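Local coordinates for protein aminotransferase (Psychrobacter arcticus 273-4, PDB 3IF2) that binds pyridoxal 5'-phosphate and probably catalyses the transfer of amino groups, perhaps between valine and pyruvate, at residues 378-383 against 396-401; 121-126 against 156-161. All coordinates share one frame; numbering follows the deposited sequence.

How the interactions relate
Along the chain the two contacts come in series: interaction 2 is complete before interaction 1 begins. Interaction 2 belongs to the cofactor-binding part of the fold, where helix 115-125 lies against strand 207-213 of the large mixed sheet and meets a loop beside the pyridoxal phosphate. Interaction 1 lies beside the mixed sheet that carries strands 367-372, 414-418 and 394-395, between helix 379-388 and the loop after strand 394-395. Their centres are 21 Å apart, yet Ile-156 packs on Tyr-398 and Phe-399, and Ser-159 meets Pro-401. The loop following the cofactor-binding Tyr-155 is thus packed directly on the loop 396-401, and helix 16-29 touches both, through Ile-17 and Leu-20.

Interaction 1 of 2, residues 378-383 against 396-401; sequences STLDLY and SEYFFP
Leu-380, on the first turn of helix 379-388, meets Glu-397 and Tyr-398 with different parts of its side chain. The carboxylate of Glu-397 lies against its flank: OE1 is 3.2 Å from Leu-380 CB, and OE2 is 3.7 Å from Leu-380 CD2. The other branch, CD1, comes within 3.5 Å of Tyr-398 OH, the leucine and tyrosine side chains crossing at about a right angle. Glu-397 CG lies between its own N and carbonyl carbon (chi1 72°), and from there the methylene sits over the centre of the Tyr-398 ring, 4.1 Å above its plane, while the extended chain carries the carboxylate on to the helix. Replacing Glu-397 by an alanine would probably leave CB and CD2 of Leu-380 without the carboxylate against them and one face of the Tyr-398 ring without the methylene over it. The carboxylate lies beside the first turn, where the helix start may mildly favour a negative charge. That end is capped by Ser-378, whose OG accepts a bond from Asp-381 N (3.3 Å). Beside this patch two hydroxyls approach, Thr-379 OG1 and Ser-396 OG at 3.0 Å. Ser-396 OG is hydrogen-bonded to Ala-411 O and Cys-414 O, and Thr-379 OG1 makes a weak bond to the same Cys-414 carbonyl, which brings the start of strand 414-418 into the contact. The whole is a packing of a capped helix start on the loop that leaves edge strand 394-395, within the C-terminal alpha/beta region of an aminotransferase of the class I and II family.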
ATOM      1  N   SER A 378      26.994  -2.029 -25.762  1.00 34.72           N
ATOM      2  CA  SER A 378      26.401  -2.531 -24.510  1.00 34.73           C
ATOM      3  C   SER A 378      24.896  -2.668 -24.747  1.00 34.90           C
ATOM      4  O   SER A 378      24.338  -1.962 -25.605  1.00 35.59           O
ATOM      5  CB  SER A 378      26.658  -1.589 -23.321  1.00 33.57           C
ATOM      6  OG  SER A 378      25.936  -0.381 -23.429  1.00 32.70           O
ATOM      7  N   THR A 379      24.240  -3.546 -23.991  1.00 34.39           N
ATOM      8  CA  THR A 379      22.786  -3.715 -24.114  1.00 34.35           C
ATOM      9  C   THR A 379      22.012  -2.454 -23.699  1.00 35.65           C
ATOM     10  O   THR A 379      20.920  -2.231 -24.216  1.00 35.44           O
ATOM     11  CB  THR A 379      22.275  -4.990 -23.446  1.00 33.49           C
ATOM     12  OG1 THR A 379      22.770  -5.089 -22.106  1.00 32.87           O
ATOM     13  CG2 THR A 379      22.727  -6.202 -24.263  1.00 32.69           C
ATOM     14  N   LEU A 380      22.583  -1.619 -22.817  1.00 37.72           N
ATOM     15  CA  LEU A 380      21.996  -0.291 -22.514  1.00 39.53           C
ATOM     16  C   LEU A 380      21.976   0.595 -23.772  1.00 40.93           C
ATOM     17  O   LEU A 380      21.062   1.402 -23.939  1.00 40.81           O
ATOM     18  CB  LEU A 380      22.751   0.446 -21.398  1.00 39.70           C
ATOM     19  CG  LEU A 380      22.215   1.857 -21.001  1.00 40.02           C
ATOM     20  CD1 LEU A 380      20.705   1.818 -20.634  1.00 39.12           C
ATOM     21  CD2 LEU A 380      23.052   2.505 -19.885  1.00 38.59           C
ATOM     22  N   ASP A 381      22.993   0.433 -24.623  1.00 42.40           N
ATOM     23  CA  ASP A 381      23.125   1.148 -25.893  1.00 43.63           C
ATOM     24  C   ASP A 381      22.157   0.542 -26.923  1.00 43.10           C
ATOM     25  O   ASP A 381      21.513   1.281 -27.673  1.00 43.53           O
ATOM     26  CB  ASP A 381      24.576   1.076 -26.386  1.00 45.64           C
ATOM     27  CG  ASP A 381      25.006   2.315 -27.146  1.00 47.40           C
ATOM     28  OD1 ASP A 381      24.254   2.783 -28.045  1.00 48.94           O
ATOM     29  OD2 ASP A 381      26.122   2.803 -26.839  1.00 47.77           O
ATOM     30  N   LEU A 382      22.067  -0.794 -26.959  1.00 41.86           N
ATOM     31  CA  LEU A 382      21.087  -1.500 -27.801  1.00 40.76           C
ATOM     32  C   LEU A 382      19.668  -1.022 -27.468  1.00 40.00           C
ATOM     33  O   LEU A 382      18.906  -0.717 -28.363  1.00 39.76           O
ATOM     34  CB  LEU A 382      21.176  -3.024 -27.622  1.00 40.13           C
ATOM     35  CG  LEU A 382      20.242  -3.931 -28.432  1.00 39.01           C
ATOM     36  CD1 LEU A 382      20.378  -3.597 -29.897  1.00 38.70           C
ATOM     37  CD2 LEU A 382      20.529  -5.420 -28.161  1.00 37.74           C
ATOM     38  N   TYR A 383      19.344  -0.943 -26.184  1.00 40.19           N
ATOM     39  CA  TYR A 383      18.042  -0.428 -25.714  1.00 40.65           C
ATOM     40  C   TYR A 383      17.697   0.953 -26.296  1.00 41.19           C
ATOM     41  O   TYR A 383      16.571   1.166 -26.730  1.00 40.80           O
ATOM     42  CB  TYR A 383      17.986  -0.407 -24.178  1.00 40.49           C
ATOM     43  CG  TYR A 383      16.947   0.514 -23.587  1.00 40.48           C
ATOM     44  CD1 TYR A 383      15.620   0.104 -23.435  1.00 40.61           C
ATOM     45  CD2 TYR A 383      17.293   1.808 -23.164  1.00 40.63           C
ATOM     46  CE1 TYR A 383      14.650   0.971 -22.885  1.00 40.33           C
ATOM     47  CE2 TYR A 383      16.334   2.680 -22.615  1.00 40.45           C
ATOM     48  CZ  TYR A 383      15.021   2.254 -22.489  1.00 40.23           C
ATOM     49  OH  TYR A 383      14.104   3.110 -21.958  1.00 40.93           O
ATOM     50  N   SER A 396      20.033  -5.583 -19.541  1.00 32.54           N
ATOM     51  CA  SER A 396      20.482  -6.405 -18.414  1.00 33.23           C
ATOM     52  C   SER A 396      21.177  -5.727 -17.233  1.00 34.58           C
ATOM     53  O   SER A 396      21.130  -6.263 -16.127  1.00 33.98           O
ATOM     54  CB  SER A 396      21.423  -7.506 -18.929  1.00 33.69           C
ATOM     55  OG  SER A 396      22.475  -6.998 -19.771  1.00 32.55           O
ATOM     56  N   GLU A 397      21.808  -4.572 -17.440  1.00 36.10           N
ATOM     57  CA  GLU A 397      22.557  -3.945 -16.358  1.00 37.88           C
ATOM     58  C   GLU A 397      21.768  -3.554 -15.094  1.00 37.40           C
ATOM     59  O   GLU A 397      22.386  -3.310 -14.068  1.00 36.46           O
ATOM     60  CB  GLU A 397      23.424  -2.794 -16.863  1.00 40.13           C
ATOM     61  CG  GLU A 397      22.715  -1.522 -17.281  1.00 42.45           C
ATOM     62  CD  GLU A 397      23.725  -0.443 -17.673  1.00 44.00           C
ATOM     63  OE1 GLU A 397      24.313  -0.549 -18.787  1.00 45.80           O
ATOM     64  OE2 GLU A 397      23.935   0.490 -16.854  1.00 44.57           O
ATOM     65  N   TYR A 398      20.433  -3.529 -15.160  1.00 37.50           N
ATOM     66  CA  TYR A 398      19.583  -3.203 -14.001  1.00 37.64           C
ATOM     67  C   TYR A 398      19.094  -4.406 -13.184  1.00 36.49           C
ATOM     68  O   TYR A 398      18.409  -4.211 -12.173  1.00 35.69           O
ATOM     69  CB  TYR A 398      18.380  -2.346 -14.443  1.00 39.05           C
ATOM     70  CG  TYR A 398      18.792  -1.091 -15.180  1.00 40.69           C
ATOM     71  CD1 TYR A 398      19.638  -0.141 -14.566  1.00 40.95           C
ATOM     72  CD2 TYR A 398      18.358  -0.841 -16.496  1.00 41.47           C
ATOM     73  CE1 TYR A 398      20.051   1.035 -15.251  1.00 41.72           C
ATOM     74  CE2 TYR A 398      18.756   0.342 -17.190  1.00 41.93           C
ATOM     75  CZ  TYR A 398      19.604   1.268 -16.557  1.00 42.12           C
ATOM     76  OH  TYR A 398      19.994   2.409 -17.214  1.00 42.74           O
ATOM     77  N   PHE A 399      19.469  -5.625 -13.579  1.00 35.71           N
ATOM     78  CA  PHE A 399      19.015  -6.851 -12.911  1.00 35.88           C
ATOM     79  C   PHE A 399      20.077  -7.513 -12.034  1.00 36.08           C
ATOM     80  O   PHE A 399      20.005  -8.709 -11.783  1.00 37.69           O
ATOM     81  CB  PHE A 399      18.460  -7.850 -13.955  1.00 35.92           C
ATOM     82  CG  PHE A 399      17.232  -7.377 -14.668  1.00 34.60           C
ATOM     83  CD1 PHE A 399      15.969  -7.648 -14.164  1.00 34.70           C
ATOM     84  CD2 PHE A 399      17.339  -6.686 -15.856  1.00 34.76           C
ATOM     85  CE1 PHE A 399      14.803  -7.219 -14.832  1.00 34.96           C
ATOM     86  CE2 PHE A 399      16.202  -6.256 -16.541  1.00 35.86           C
ATOM     87  CZ  PHE A 399      14.917  -6.518 -16.022  1.00 35.43           C
ATOM     88  N   PHE A 400      21.024  -6.737 -11.522  1.00 36.26           N
ATOM     89  CA  PHE A 400      22.077  -7.237 -10.643  1.00 36.18           C
ATOM     90  C   PHE A 400      22.116  -6.313  -9.422  1.00 37.39           C
ATOM     91  O   PHE A 400      22.972  -5.437  -9.348  1.00 38.18           O
ATOM     92  CB  PHE A 400      23.415  -7.256 -11.394  1.00 35.53           C
ATOM     93  CG  PHE A 400      23.451  -8.187 -12.587  1.00 33.71           C
ATOM     94  CD1 PHE A 400      23.053  -7.746 -13.849  1.00 33.50           C
ATOM     95  CD2 PHE A 400      23.901  -9.491 -12.451  1.00 32.98           C
ATOM     96  CE1 PHE A 400      23.098  -8.609 -14.974  1.00 33.29           C
ATOM     97  CE2 PHE A 400      23.963 -10.357 -13.556  1.00 32.88           C
ATOM     98  CZ  PHE A 400      23.553  -9.915 -14.821  1.00 32.80           C
ATOM     99  N   PRO A 401      21.141  -6.462  -8.491  1.00 38.84           N
ATOM    100  CA  PRO A 401      21.104  -5.631  -7.295  1.00 39.33           C
ATOM    101  C   PRO A 401      22.315  -5.853  -6.402  1.00 39.87           C
ATOM    102  O   PRO A 401      22.687  -7.001  -6.142  1.00 40.07           O
ATOM    103  CB  PRO A 401      19.829  -6.097  -6.571  1.00 39.38           C
ATOM    104  CG  PRO A 401      19.029  -6.694  -7.573  1.00 39.26           C
ATOM    105  CD  PRO A 401      19.952  -7.333  -8.538  1.00 39.06           C
TER

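Interaction 2 of 2, residues 121-126 against 156-161; sequences YLFNLF and IGYSDV
With CG anti to the carbonyl carbon and beside the backbone N in both (chi1 -61°), the rings of Phe-123 and Tyr-158 come together between helix 115-125 and the loop. The result is an offset edge-to-face pair: the edge of Phe-123 is turned to the face of Tyr-158, with centroids 5.2 Å apart and planes at 73°. Phe-123 CE2 comes to 3.4 Å from Tyr-158 CD1, and CZ stands over the tyrosine face toward its rim. Further back along the same phenylalanine edge, Val-161 CG2 lies near the ring plane, 3.5 Å from Phe-123 CD2. One helix position on, Asn-124 ND2 donates to Val-161 O at 2.8 Å; the bond is fairly straight (156°), lies near the amide plane, and reaches the carbonyl from above its plane. The same amide also bonds Phe-120 O through ND2 and Val-163 N through OD1, so three hydrogen bonds hold this buried polar group and are likely to fix its rotation. At the far end of the tyrosine, OH bonds Asp-245 of the cofactor pocket, while Phe-119 and Tyr-155 add further edge-to-face contacts. Chemically, the contact thus combines a buried amide grip on the loop backbone with an aromatic cluster, and through Tyr-158 it probably helps to position Asp-245, a second-shell role beside the pyridoxal phosphate.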
ATOM      1  N   TYR A 121       8.503  -4.500   3.137  1.00 33.22           N
ATOM      2  CA  TYR A 121       8.492  -4.886   4.542  1.00 34.04           C
ATOM      3  C   TYR A 121       9.633  -5.852   4.877  1.00 35.10           C
ATOM      4  O   TYR A 121      10.468  -5.523   5.736  1.00 36.05           O
ATOM      5  CB  TYR A 121       7.149  -5.502   4.994  1.00 33.19           C
ATOM      6  CG  TYR A 121       5.911  -4.609   4.940  1.00 33.25           C
ATOM      7  CD1 TYR A 121       5.976  -3.215   5.003  1.00 33.37           C
ATOM      8  CD2 TYR A 121       4.646  -5.198   4.921  1.00 33.93           C
ATOM      9  CE1 TYR A 121       4.805  -2.440   4.980  1.00 34.78           C
ATOM     10  CE2 TYR A 121       3.485  -4.456   4.904  1.00 33.94           C
ATOM     11  CZ  TYR A 121       3.551  -3.078   4.928  1.00 34.62           C
ATOM     12  OH  TYR A 121       2.399  -2.343   4.945  1.00 33.62           O
ATOM     13  N   LEU A 122       9.674  -7.004   4.191  1.00 34.49           N
ATOM     14  CA  LEU A 122      10.649  -8.057   4.486  1.00 34.54           C
ATOM     15  C   LEU A 122      12.128  -7.626   4.360  1.00 35.46           C
ATOM     16  O   LEU A 122      12.934  -7.976   5.224  1.00 35.82           O
ATOM     17  CB  LEU A 122      10.380  -9.340   3.666  1.00 34.50           C
ATOM     18  CG  LEU A 122       9.063 -10.117   3.900  1.00 34.37           C
ATOM     19  CD1 LEU A 122       8.869 -11.199   2.794  1.00 33.24           C
ATOM     20  CD2 LEU A 122       8.982 -10.720   5.327  1.00 32.87           C
ATOM     21  N   PHE A 123      12.479  -6.851   3.329  1.00 35.24           N
ATOM     22  CA  PHE A 123      13.872  -6.436   3.159  1.00 35.29           C
ATOM     23  C   PHE A 123      14.314  -5.382   4.178  1.00 35.13           C
ATOM     24  O   PHE A 123      15.481  -5.361   4.568  1.00 35.66           O
ATOM     25  CB  PHE A 123      14.197  -6.027   1.724  1.00 35.90           C
ATOM     26  CG  PHE A 123      14.011  -7.128   0.682  1.00 36.20           C
ATOM     27  CD1 PHE A 123      13.894  -8.493   1.000  1.00 36.28           C
ATOM     28  CD2 PHE A 123      14.071  -6.787  -0.658  1.00 36.26           C
ATOM     29  CE1 PHE A 123      13.751  -9.451  -0.014  1.00 35.76           C
ATOM     30  CE2 PHE A 123      13.969  -7.735  -1.643  1.00 35.71           C
ATOM     31  CZ  PHE A 123      13.806  -9.067  -1.330  1.00 35.69           C
ATOM     32  N   ASN A 124      13.391  -4.531   4.610  1.00 35.05           N
ATOM     33  CA  ASN A 124      13.649  -3.590   5.711  1.00 34.54           C
ATOM     34  C   ASN A 124      13.508  -4.246   7.089  1.00 34.74           C
ATOM     35  O   ASN A 124      14.060  -3.744   8.066  1.00 35.16           O
ATOM     36  CB  ASN A 124      12.768  -2.345   5.576  1.00 34.15           C
ATOM     37  CG  ASN A 124      13.274  -1.413   4.509  1.00 33.66           C
ATOM     38  OD1 ASN A 124      14.360  -0.816   4.663  1.00 32.84           O
ATOM     39  ND2 ASN A 124      12.518  -1.271   3.429  1.00 32.04           N
ATOM     40  N   LEU A 125      12.774  -5.352   7.169  1.00 35.82           N
ATOM     41  CA  LEU A 125      12.617  -6.113   8.419  1.00 36.70           C
ATOM     42  C   LEU A 125      13.887  -6.899   8.735  1.00 37.15           C
ATOM     43  O   LEU A 125      14.248  -7.024   9.896  1.00 37.83           O
ATOM     44  CB  LEU A 125      11.417  -7.071   8.325  1.00 37.28           C
ATOM     45  CG  LEU A 125      10.978  -7.877   9.552  1.00 38.46           C
ATOM     46  CD1 LEU A 125      10.452  -6.955  10.652  1.00 38.26           C
ATOM     47  CD2 LEU A 125       9.916  -8.933   9.158  1.00 38.80           C
ATOM     48  N   PHE A 126      14.553  -7.421   7.700  1.00 36.87           N
ATOM     49  CA  PHE A 126      15.741  -8.250   7.845  1.00 36.60           C
ATOM     50  C   PHE A 126      17.015  -7.669   7.242  1.00 36.31           C
ATOM     51  O   PHE A 126      18.007  -8.358   7.176  1.00 35.50           O
ATOM     52  CB  PHE A 126      15.454  -9.612   7.212  1.00 37.14           C
ATOM     53  CG  PHE A 126      14.394 -10.382   7.915  1.00 37.76           C
ATOM     54  CD1 PHE A 126      14.628 -10.866   9.208  1.00 38.12           C
ATOM     55  CD2 PHE A 126      13.166 -10.667   7.286  1.00 38.64           C
ATOM     56  CE1 PHE A 126      13.657 -11.599   9.896  1.00 38.49           C
ATOM     57  CE2 PHE A 126      12.167 -11.406   7.956  1.00 38.79           C
ATOM     58  CZ  PHE A 126      12.409 -11.869   9.271  1.00 39.12           C
ATOM     59  N   ILE A 156      14.476  -6.803 -10.843  1.00 34.49           N
ATOM     60  CA  ILE A 156      14.788  -5.363 -10.850  1.00 34.53           C
ATOM     61  C   ILE A 156      14.113  -4.596  -9.690  1.00 34.57           C
ATOM     62  O   ILE A 156      14.701  -3.661  -9.141  1.00 34.81           O
ATOM     63  CB  ILE A 156      14.450  -4.719 -12.255  1.00 33.86           C
ATOM     64  CG1 ILE A 156      14.974  -3.283 -12.396  1.00 33.94           C
ATOM     65  CG2 ILE A 156      12.974  -4.767 -12.534  1.00 33.07           C
ATOM     66  CD1 ILE A 156      14.835  -2.716 -13.814  1.00 33.41           C
ATOM     67  N   GLY A 157      12.900  -5.006  -9.331  1.00 35.32           N
ATOM     68  CA  GLY A 157      12.112  -4.378  -8.250  1.00 36.60           C
ATOM     69  C   GLY A 157      12.579  -4.522  -6.806  1.00 36.35           C
ATOM     70  O   GLY A 157      12.064  -3.815  -5.925  1.00 36.82           O
ATOM     71  N   TYR A 158      13.487  -5.459  -6.552  1.00 35.67           N
ATOM     72  CA  TYR A 158      14.110  -5.581  -5.243  1.00 36.51           C
ATOM     73  C   TYR A 158      15.066  -4.420  -4.968  1.00 36.91           C
ATOM     74  O   TYR A 158      15.144  -3.979  -3.833  1.00 38.19           O
ATOM     75  CB  TYR A 158      14.940  -6.872  -5.094  1.00 36.20           C
ATOM     76  CG  TYR A 158      14.211  -8.199  -5.230  1.00 35.48           C
ATOM     77  CD1 TYR A 158      12.870  -8.372  -4.836  1.00 35.06           C
ATOM     78  CD2 TYR A 158      14.911  -9.327  -5.641  1.00 35.42           C
ATOM     79  CE1 TYR A 158      12.229  -9.625  -4.958  1.00 34.58           C
ATOM     80  CE2 TYR A 158      14.294 -10.571  -5.742  1.00 34.80           C
ATOM     81  CZ  TYR A 158      12.961 -10.721  -5.422  1.00 34.62           C
ATOM     82  OH  TYR A 158      12.400 -11.976  -5.554  1.00 33.89           O
ATOM     83  N   SER A 159      15.768  -3.949  -6.007  1.00 37.66           N
ATOM     84  CA  SER A 159      16.845  -2.921  -5.938  1.00 37.90           C
ATOM     85  C   SER A 159      16.819  -1.809  -4.901  1.00 37.91           C
ATOM     86  O   SER A 159      17.785  -1.628  -4.164  1.00 37.95           O
ATOM     87  CB  SER A 159      16.989  -2.198  -7.286  1.00 37.97           C
ATOM     88  OG  SER A 159      17.382  -3.080  -8.300  1.00 38.29           O
ATOM     89  N   ASP A 160      15.719  -1.068  -4.863  1.00 37.75           N
ATOM     90  CA  ASP A 160      15.664   0.192  -4.101  1.00 37.00           C
ATOM     91  C   ASP A 160      14.719   0.255  -2.905  1.00 36.05           C
ATOM     92  O   ASP A 160      14.450   1.352  -2.412  1.00 34.99           O
ATOM     93  CB  ASP A 160      15.317   1.316  -5.111  1.00 37.76           C
ATOM     94  CG  ASP A 160      16.350   1.456  -6.269  1.00 38.40           C
ATOM     95  OD1 ASP A 160      17.541   1.074  -6.137  1.00 38.72           O
ATOM     96  OD2 ASP A 160      15.959   2.000  -7.323  1.00 40.20           O
ATOM     97  N   VAL A 161      14.250  -0.894  -2.404  1.00 35.98           N
ATOM     98  CA  VAL A 161      13.267  -0.885  -1.298  1.00 35.57           C
ATOM     99  C   VAL A 161      13.839  -0.516   0.079  1.00 35.51           C
ATOM    100  O   VAL A 161      13.073  -0.166   0.967  1.00 34.94           O
ATOM    101  CB  VAL A 161      12.439  -2.197  -1.193  1.00 35.99           C
ATOM    102  CG1 VAL A 161      11.743  -2.512  -2.529  1.00 36.43           C
ATOM    103  CG2 VAL A 161      13.287  -3.369  -0.724  1.00 35.69           C
TER